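Local coordinates for protein alpha-L-rhamnosidase (Klebsiella oxytoca, PDB 4XHC) that hydrolyses terminal alpha-L-rhamnose residues from rhamnosides as a two-domain glycoside hydrolase of family GH78, at residues A[69-74]-A[503-508]. Sequence-based numbering, arbitrary orientation.
With RAM (alpha-L-rhamnopyranose), chain C.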
loop_
_atom_site.group_PDB
_atom_site.type_symbol
_atom_site.label_atom_id
_atom_site.label_comp_id
_atom_site.label_asym_id
_atom_site.label_seq_id
_atom_site.Cartn_x
_atom_site.Cartn_y
_atom_site.Cartn_z
ATOM N N ALA A 69 0.338 -25.421 21.269
ATOM C CA ALA A 69 0.034 -24.044 21.654
ATOM C C ALA A 69 -1.187 -23.517 20.896
ATOM O O ALA A 69 -1.824 -24.256 20.133
ATOM C CB ALA A 69 1.247 -23.150 21.412
ATOM N N LEU A 70 -1.502 -22.237 21.112
ATOM C CA LEU A 70 -2.634 -21.570 20.445
ATOM C C LEU A 70 -2.431 -21.544 18.918
ATOM O O LEU A 70 -1.714 -20.672 18.392
ATOM C CB LEU A 70 -2.830 -20.139 21.004
ATOM C CG LEU A 70 -4.042 -19.313 20.513
ATOM C CD1 LEU A 70 -5.342 -20.055 20.799
ATOM C CD2 LEU A 70 -4.082 -17.908 21.113
ATOM N N PHE A 71 -3.042 -22.516 18.227
ATOM C CA PHE A 71 -2.963 -22.642 16.767
ATOM C C PHE A 71 -1.530 -22.776 16.263
ATOM O O PHE A 71 -1.183 -22.229 15.214
ATOM C CB PHE A 71 -3.635 -21.453 16.065
ATOM C CG PHE A 71 -5.049 -21.196 16.516
ATOM C CD1 PHE A 71 -6.021 -22.185 16.406
ATOM C CD2 PHE A 71 -5.414 -19.961 17.042
ATOM C CE1 PHE A 71 -7.318 -21.952 16.822
ATOM C CE2 PHE A 71 -6.713 -19.726 17.462
ATOM C CZ PHE A 71 -7.667 -20.724 17.351
ATOM N N GLY A 72 -0.697 -23.484 17.021
ATOM C CA GLY A 72 0.647 -23.849 16.574
ATOM C C GLY A 72 1.779 -22.841 16.725
ATOM O O GLY A 72 2.865 -23.073 16.194
ATOM N N TRP A 73 1.556 -21.738 17.441
ATOM C CA TRP A 73 2.578 -20.698 17.578
ATOM C C TRP A 73 2.657 -20.126 18.992
ATOM O O TRP A 73 1.637 -19.800 19.586
ATOM C CB TRP A 73 2.322 -19.579 16.561
ATOM C CG TRP A 73 2.481 -20.031 15.135
ATOM C CD1 TRP A 73 1.497 -20.478 14.312
ATOM C CD2 TRP A 73 3.701 -20.100 14.376
ATOM N NE1 TRP A 73 2.018 -20.820 13.087
ATOM C CE2 TRP A 73 3.370 -20.604 13.102
ATOM C CE3 TRP A 73 5.042 -19.788 14.649
ATOM C CZ2 TRP A 73 4.331 -20.797 12.094
ATOM C CZ3 TRP A 73 6.002 -19.985 13.642
ATOM C CH2 TRP A 73 5.637 -20.479 12.382
ATOM N N ARG A 74 3.880 -20.000 19.508
ATOM C CA ARG A 74 4.142 -19.494 20.859
ATOM C C ARG A 74 5.000 -18.232 20.812
ATOM O O ARG A 74 5.967 -18.165 20.056
ATOM C CB ARG A 74 4.872 -20.565 21.681
ATOM C CG ARG A 74 4.999 -20.263 23.175
ATOM C CD ARG A 74 5.883 -21.281 23.897
ATOM N NE ARG A 74 7.299 -21.121 23.533
ATOM C CZ ARG A 74 8.032 -21.973 22.807
ATOM N NH1 ARG A 74 7.521 -23.107 22.338
ATOM N NH2 ARG A 74 9.304 -21.686 22.554
ATOM N N THR A 503 -10.573 -11.823 23.839
ATOM C CA THR A 503 -11.964 -11.647 23.442
ATOM C C THR A 503 -12.510 -12.979 22.948
ATOM O O THR A 503 -11.748 -13.822 22.486
ATOM C CB THR A 503 -12.086 -10.618 22.313
ATOM O OG1 THR A 503 -11.221 -10.981 21.242
ATOM C CG2 THR A 503 -11.691 -9.253 22.808
ATOM N N PHE A 504 -13.824 -13.177 23.037
ATOM C CA PHE A 504 -14.408 -14.452 22.627
ATOM C C PHE A 504 -14.583 -14.570 21.108
ATOM O O PHE A 504 -14.802 -13.581 20.401
ATOM C CB PHE A 504 -15.713 -14.739 23.378
ATOM C CG PHE A 504 -15.502 -15.070 24.825
ATOM C CD1 PHE A 504 -14.583 -16.038 25.200
ATOM C CD2 PHE A 504 -16.196 -14.402 25.814
ATOM C CE1 PHE A 504 -14.364 -16.338 26.532
ATOM C CE2 PHE A 504 -15.983 -14.698 27.149
ATOM C CZ PHE A 504 -15.064 -15.668 27.507
ATOM N N TRP A 505 -14.505 -15.810 20.628
ATOM C CA TRP A 505 -14.339 -16.091 19.207
ATOM C C TRP A 505 -15.666 -16.287 18.489
ATOM O O TRP A 505 -16.640 -16.732 19.085
ATOM C CB TRP A 505 -13.474 -17.343 19.018
ATOM C CG TRP A 505 -12.153 -17.312 19.759
ATOM C CD1 TRP A 505 -11.493 -16.213 20.229
ATOM C CD2 TRP A 505 -11.336 -18.439 20.089
ATOM N NE1 TRP A 505 -10.321 -16.591 20.840
ATOM C CE2 TRP A 505 -10.204 -17.952 20.770
ATOM C CE3 TRP A 505 -11.458 -19.814 19.882
ATOM C CZ2 TRP A 505 -9.200 -18.792 21.245
ATOM C CZ3 TRP A 505 -10.463 -20.647 20.352
ATOM C CH2 TRP A 505 -9.348 -20.136 21.027
ATOM N N GLU A 506 -15.683 -15.969 17.199
ATOM C CA GLU A 506 -16.829 -16.251 16.343
ATOM C C GLU A 506 -17.140 -17.765 16.275
ATOM O O GLU A 506 -18.297 -18.176 16.419
ATOM C CB GLU A 506 -16.548 -15.729 14.944
ATOM C CG GLU A 506 -17.676 -15.930 13.939
ATOM C CD GLU A 506 -17.242 -15.666 12.511
ATOM O OE1 GLU A 506 -16.013 -15.703 12.268
ATOM O OE2 GLU A 506 -18.101 -15.400 11.632
ATOM N N ILE A 507 -16.101 -18.566 16.055
ATOM C CA ILE A 507 -16.222 -20.010 15.859
ATOM C C ILE A 507 -15.487 -20.760 16.971
ATOM O O ILE A 507 -14.351 -20.424 17.281
ATOM C CB ILE A 507 -15.557 -20.423 14.515
ATOM C CG1 ILE A 507 -16.105 -19.602 13.338
ATOM C CG2 ILE A 507 -15.700 -21.915 14.263
ATOM C CD1 ILE A 507 -17.599 -19.704 13.127
ATOM N N PHE A 508 -16.116 -21.775 17.564
ATOM C CA PHE A 508 -15.418 -22.651 18.526
ATOM C C PHE A 508 -16.088 -24.022 18.760
ATOM O O PHE A 508 -17.136 -24.131 19.413
ATOM C CB PHE A 508 -15.188 -21.923 19.869
ATOM C CG PHE A 508 -14.360 -22.710 20.860
ATOM C CD1 PHE A 508 -13.185 -23.353 20.468
ATOM C CD2 PHE A 508 -14.749 -22.800 22.190
ATOM C CE1 PHE A 508 -12.435 -24.079 21.376
ATOM C CE2 PHE A 508 -13.999 -23.528 23.101
ATOM C CZ PHE A 508 -12.841 -24.167 22.694
HETATM C C1 RAM C . -21.430 -14.744 9.282
HETATM C C2 RAM C . -21.047 -14.126 10.613
HETATM C C3 RAM C . -22.233 -13.413 11.234
HETATM C C4 RAM C . -23.479 -14.262 11.052
HETATM C C5 RAM C . -23.820 -14.317 9.573
HETATM C C6 RAM C . -24.479 -15.609 9.159
HETATM O O1 RAM C . -20.400 -14.531 8.400
HETATM O O2 RAM C . -20.659 -15.197 11.457
HETATM O O3 RAM C . -22.010 -13.174 12.625
HETATM O O4 RAM C . -24.571 -13.697 11.754
HETATM O O5 RAM C . -22.625 -14.157 8.778
#
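The outer end of the Trp-505 indole is what residues 69-74 touch. Over one face of its six-membered ring stands Phe-71, whose CZ lies 4.1 Å from CH2 of Trp-505. The two rings are inclined at 45° with centroids 5.6 Å apart, so the pair is oblique, neither a parallel stack nor a T-shape. Leu-70 meets the same end of the indole aslant: its CD1 comes within 4.0 Å of CH2 of Trp-505, near CZ2 as well. Only carbon atoms meet across the contact, so it rests on dispersion and on shielding hydrocarbon from water. It is small, burying 99 Å² in all, with backbones far apart (CA of Phe-71 to CA of Phe-508, 12.6 Å). The broad indole of Trp-505 suits this gap, reaching far from its buried loop, and the long flat side chain of Phe-71 comes from the opposite direction to meet it. The branched end of Leu-70 adds a methyl: with CG opposite the backbone N (chi1 -175°), that end lies nearer than its CB direction alone would bring it.

On the other segment, Trp-505 is buried and also packs on Met-496 of helix 482-498. Next to it, Glu-506 belongs to the rhamnose pocket: its extended chain carries OE2 to 2.6 Å from O2 of the bound rhamnose, which donates the hydrogen bond. Tyr-518 also binds OE2, while OE1 is held by a salt bridge to Arg-241 and by the backbone N of Ser-525, bonds that together fix the carboxylate's rotation. The arrangement joins the turn before an edge strand of the N-terminal beta domain to a loop of the six-hairpin glycosidase domain, an interdomain contact one residue away from the rhamnose pocket of this GH78 enzyme.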